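Local coordinates for hypothetical protein Atu0120 (PDB 2I6H), which is of unknown function and belongs to the DUF924 family of bacterial proteins, whose fold here is made of helices and loops, with no strands, at residues D33-W38 against S82-M87; D63-A68 against Q92-C97. All blocks are in the same frame, centred on the assembly; numbering follows the deposited sequence.

Contact 1: residues D33-W38 against S82-M87; sequences DIVDFW and SSLALM
Ile-34 lays its CG2 methyl against the methyl of Ala-85, with Ile-34 CG2 and Ala-85 CB 3.9 Å apart. One residue on, Val-35 meets the same alanine with its CG2 methyl, and Val-35 CG2 stands 4.1 Å from Ala-85 CB, reaching also over the backbone nitrogen of that residue. The remaining methyl of Val-35 is anti to the backbone N (chi1 174°), which turns it toward Leu-84, where Val-35 CG1 and Leu-84 CD2 are 4.2 Å apart and the two side chains cross at about a right angle. A single methyl at Ala-85 suits the place where the backbones come nearest, since it lets the CA atoms of Val-35 and Ala-85 approach to 5.8 Å, while beta-branched Ile-34 and Val-35 hold their methyls close to the backbone, within reach of it. This is buried, apolar helix-helix packing in an all-helical fold, and no hydrogen bond spans it. The two segments cross at 69° with axes 8.9 Å apart. Trp-76 covers Ile-34 and Ala-85, Phe-61 of helix 51-69 lies on Ile-34, and helix 108-120 packs on helix 80-97 through Leu-86 and selenomethionine Met-87.

Contact 2: residues D63-A68 against Q92-C97; sequences DAHFAA and QFPRNC
The ring of Phe-93 lies between two different groups: the CB methylene of His-65 sits over one face, and the sulfur of Cys-97, from the next turn of its own helix, over the opposite face. The methylene makes a CH-pi contact, with His-65 CB 4.0 Å from the centroid of the Phe-93 ring and 20° off its normal, whereas Cys-97 SG stands 3.7 Å above the Phe-93 ring plane, displaced toward the rim. The imidazole of His-65 lies almost parallel to the phenyl ring, the planes at 15°, but is slid so far along that they barely overlap, and their centroids are 5.1 Å apart. Closest is the near corner, where His-65 CG and Phe-93 CD2 are 3.7 Å apart. Both side chains have CG anti to the backbone N, which extends each of them from its helix toward the other. At the edge of the imidazole, in its plane, lies Phe-66 CD2.

Here two helices of an all-helical fold pack through aromatic side chains, helix 51-69 against the C-terminal end of helix 80-97; the CA atoms of His-65 and Phe-93 stand 7.3 Å apart, a separation that flat rings can span. Pro-94 CG approaches the imidazole obliquely. As a proline it has no N-H for the preceding turn, and the helix is kinked here. Regular helical hydrogen bonding resumes with Asn-96 N to Gln-92 O at 3.1 Å, followed by Cys-97 N to Phe-93 O at 2.8 Å. Phe-57 meets Phe-93 edge-to-face, and Phe-98 meets His-65 likewise. Thr-107 touches both His-65 and Pro-94, while Arg-95 forms a salt bridge with Asp-108.

From the N terminus, helix 29-41 supplies the first segment of contact 1, helix 51-69 the first of contact 2, and helix 80-97 the second segment of both. Contact 1 closes a loop of 43 residues, within which the first segment of contact 2 already lies; contact 2 closes one of 23 residues and ends beyond contact 1, so the two cross rather than nest. Helix 80-97 thus serves as common ground, its N-terminal half against helix 29-41 and its C-terminal end against helix 51-69. With centres about 11 Å apart the contacts also touch directly, through Ile-34 CD1 and Ala-64 CB, 4.2 Å apart, and through Trp-38 and Gln-92.

Contact 1: residues D33-W38 against S82-M87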
# COMPACT_ATOMS: atom_id res chain seq x y z
N ASP A 33 24.97 -4.13 7.67
CA ASP A 33 24.22 -3.86 8.93
C ASP A 33 22.95 -3.09 8.67
O ASP A 33 21.93 -3.38 9.30
CB ASP A 33 25.07 -3.08 9.96
CG ASP A 33 26.22 -3.89 10.55
OD1 ASP A 33 26.26 -5.13 10.35
OD2 ASP A 33 27.09 -3.27 11.23
N ILE A 34 23.00 -2.05 7.81
CA ILE A 34 21.83 -1.20 7.56
C ILE A 34 20.75 -2.08 6.91
O ILE A 34 19.56 -2.06 7.31
CB ILE A 34 22.20 0.03 6.68
CG1 ILE A 34 23.05 1.00 7.52
CG2 ILE A 34 20.96 0.68 6.07
CD1 ILE A 34 23.88 1.99 6.65
N VAL A 35 21.17 -2.84 5.90
CA VAL A 35 20.22 -3.67 5.16
C VAL A 35 19.62 -4.75 6.09
O VAL A 35 18.39 -4.94 6.11
CB VAL A 35 20.86 -4.28 3.88
CG1 VAL A 35 19.86 -5.28 3.21
CG2 VAL A 35 21.24 -3.13 2.88
N ASP A 36 20.48 -5.40 6.88
CA ASP A 36 20.01 -6.39 7.89
C ASP A 36 18.97 -5.79 8.85
O ASP A 36 17.94 -6.39 9.16
CB ASP A 36 21.20 -6.91 8.69
CG ASP A 36 22.00 -7.96 7.96
OD1 ASP A 36 21.57 -8.38 6.86
OD2 ASP A 36 23.05 -8.35 8.50
N PHE A 37 19.28 -4.61 9.37
CA PHE A 37 18.35 -3.87 10.24
C PHE A 37 16.98 -3.65 9.54
O PHE A 37 15.92 -3.86 10.13
CB PHE A 37 19.00 -2.53 10.60
CG PHE A 37 18.03 -1.52 11.22
CD1 PHE A 37 17.83 -1.46 12.59
CD2 PHE A 37 17.36 -0.60 10.40
CE1 PHE A 37 16.94 -0.51 13.15
CE2 PHE A 37 16.46 0.35 10.96
CZ PHE A 37 16.26 0.39 12.31
N TRP A 38 17.03 -3.19 8.30
CA TRP A 38 15.81 -2.92 7.52
C TRP A 38 14.99 -4.22 7.32
O TRP A 38 13.73 -4.23 7.52
CB TRP A 38 16.17 -2.29 6.19
CG TRP A 38 15.00 -1.49 5.54
CD1 TRP A 38 14.30 -1.83 4.41
CD2 TRP A 38 14.41 -0.28 6.02
NE1 TRP A 38 13.33 -0.89 4.14
CE2 TRP A 38 13.38 0.08 5.10
CE3 TRP A 38 14.67 0.56 7.12
CZ2 TRP A 38 12.58 1.22 5.27
CZ3 TRP A 38 13.89 1.71 7.28
CH2 TRP A 38 12.87 2.03 6.35
N SER A 82 24.49 -2.55 -0.94
CA SER A 82 25.07 -1.32 -0.40
C SER A 82 24.40 -0.09 -1.03
O SER A 82 24.23 0.94 -0.36
CB SER A 82 26.62 -1.28 -0.53
OG SER A 82 27.02 -1.49 -1.87
N SER A 83 23.98 -0.19 -2.29
CA SER A 83 23.22 0.94 -2.89
C SER A 83 21.84 1.05 -2.24
O SER A 83 21.37 2.14 -2.01
CB SER A 83 23.06 0.80 -4.40
OG SER A 83 24.30 1.01 -5.06
N LEU A 84 21.21 -0.10 -1.97
CA LEU A 84 19.98 -0.10 -1.16
C LEU A 84 20.20 0.64 0.18
O LEU A 84 19.37 1.44 0.60
CB LEU A 84 19.49 -1.56 -0.91
CG LEU A 84 18.27 -1.73 0.04
CD1 LEU A 84 17.08 -0.86 -0.47
CD2 LEU A 84 17.85 -3.20 0.19
N ALA A 85 21.31 0.34 0.87
CA ALA A 85 21.65 1.05 2.10
C ALA A 85 21.69 2.57 1.89
O ALA A 85 21.22 3.32 2.76
CB ALA A 85 22.98 0.55 2.68
N LEU A 86 22.29 3.02 0.78
CA LEU A 86 22.27 4.46 0.45
C LEU A 86 20.83 5.02 0.38
O LEU A 86 20.57 6.11 0.91
CB LEU A 86 23.00 4.74 -0.86
CG LEU A 86 24.53 4.58 -0.83
CD1 LEU A 86 25.07 4.85 -2.23
CD2 LEU A 86 25.18 5.54 0.24
N MSE A 87 19.92 4.28 -0.25
CA MSE A 87 18.53 4.72 -0.38
C MSE A 87 17.93 4.86 1.03
O MSE A 87 17.24 5.86 1.35
CB MSE A 87 17.68 3.67 -1.13
CG MSE A 87 18.12 3.31 -2.49
SE MSE A 87 18.09 4.91 -3.70
CE MSE A 87 19.97 5.31 -3.62

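Contact 2: residues D63-A68 against Q92-C97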
# COMPACT_ATOMS: atom_id res chain seq x y z
N ASP A 63 25.00 8.50 12.38
CA ASP A 63 26.36 8.80 11.86
C ASP A 63 26.50 8.39 10.39
O ASP A 63 27.09 9.13 9.59
CB ASP A 63 27.45 8.14 12.71
CG ASP A 63 27.64 8.83 14.04
OD1 ASP A 63 27.12 9.97 14.22
OD2 ASP A 63 28.29 8.23 14.92
N ALA A 64 25.94 7.22 10.06
CA ALA A 64 25.95 6.72 8.70
C ALA A 64 25.23 7.69 7.76
O ALA A 64 25.72 7.95 6.63
CB ALA A 64 25.34 5.34 8.63
N HIS A 65 24.08 8.23 8.21
CA HIS A 65 23.34 9.20 7.39
C HIS A 65 24.27 10.35 7.01
O HIS A 65 24.34 10.75 5.81
CB HIS A 65 22.12 9.80 8.09
CG HIS A 65 21.46 10.87 7.27
ND1 HIS A 65 21.65 12.23 7.48
CD2 HIS A 65 20.67 10.77 6.18
CE1 HIS A 65 20.95 12.91 6.58
NE2 HIS A 65 20.35 12.04 5.77
N PHE A 66 24.92 10.91 8.02
CA PHE A 66 25.78 12.07 7.79
C PHE A 66 26.99 11.77 6.90
O PHE A 66 27.33 12.59 6.04
CB PHE A 66 26.10 12.79 9.10
CG PHE A 66 24.94 13.65 9.57
CD1 PHE A 66 24.80 14.98 9.11
CD2 PHE A 66 23.97 13.11 10.40
CE1 PHE A 66 23.69 15.77 9.49
CE2 PHE A 66 22.89 13.90 10.81
CZ PHE A 66 22.73 15.20 10.35
N ALA A 67 27.56 10.59 7.06
CA ALA A 67 28.68 10.15 6.20
C ALA A 67 28.21 10.09 4.74
O ALA A 67 28.89 10.57 3.83
CB ALA A 67 29.22 8.77 6.65
N ALA A 68 27.06 9.47 4.52
CA ALA A 68 26.49 9.39 3.15
C ALA A 68 26.28 10.81 2.58
O ALA A 68 26.62 11.07 1.43
CB ALA A 68 25.18 8.63 3.17
N GLN A 92 14.91 7.27 3.25
CA GLN A 92 14.07 6.82 4.37
C GLN A 92 14.41 7.45 5.72
O GLN A 92 13.52 8.03 6.39
CB GLN A 92 14.09 5.29 4.47
CG GLN A 92 13.44 4.62 3.28
CD GLN A 92 11.97 4.91 3.23
OE1 GLN A 92 11.22 4.42 4.07
NE2 GLN A 92 11.54 5.75 2.26
N PHE A 93 15.68 7.34 6.09
CA PHE A 93 16.16 7.90 7.39
C PHE A 93 15.62 9.32 7.71
O PHE A 93 15.10 9.55 8.82
CB PHE A 93 17.70 7.84 7.45
CG PHE A 93 18.26 8.28 8.78
CD1 PHE A 93 18.60 7.30 9.77
CD2 PHE A 93 18.43 9.64 9.09
CE1 PHE A 93 19.13 7.69 11.02
CE2 PHE A 93 18.95 10.04 10.34
CZ PHE A 93 19.30 9.06 11.32
N PRO A 94 15.72 10.28 6.76
CA PRO A 94 15.24 11.65 7.06
C PRO A 94 13.75 11.70 7.36
O PRO A 94 13.32 12.49 8.21
CB PRO A 94 15.51 12.42 5.74
CG PRO A 94 16.55 11.64 5.03
CD PRO A 94 16.27 10.19 5.40
N ARG A 95 12.98 10.83 6.70
CA ARG A 95 11.53 10.78 6.93
C ARG A 95 11.13 10.14 8.27
O ARG A 95 10.06 10.45 8.82
CB ARG A 95 10.85 10.10 5.73
CG ARG A 95 10.96 10.94 4.45
CD ARG A 95 10.46 10.23 3.17
NE ARG A 95 10.28 11.30 2.19
CZ ARG A 95 11.28 11.97 1.59
NH1 ARG A 95 10.99 12.99 0.80
NH2 ARG A 95 12.58 11.61 1.74
N ASN A 96 11.97 9.25 8.77
CA ASN A 96 11.77 8.71 10.12
C ASN A 96 12.31 9.63 11.20
O ASN A 96 11.70 9.73 12.28
CB ASN A 96 12.48 7.36 10.28
CG ASN A 96 11.84 6.26 9.46
OD1 ASN A 96 12.30 5.97 8.33
ND2 ASN A 96 10.73 5.68 9.99
N CYS A 97 13.46 10.25 10.95
CA CYS A 97 14.25 10.83 12.05
C CYS A 97 14.30 12.34 12.10
O CYS A 97 14.80 12.89 13.11
CB CYS A 97 15.68 10.25 12.04
SG CYS A 97 15.66 8.41 12.18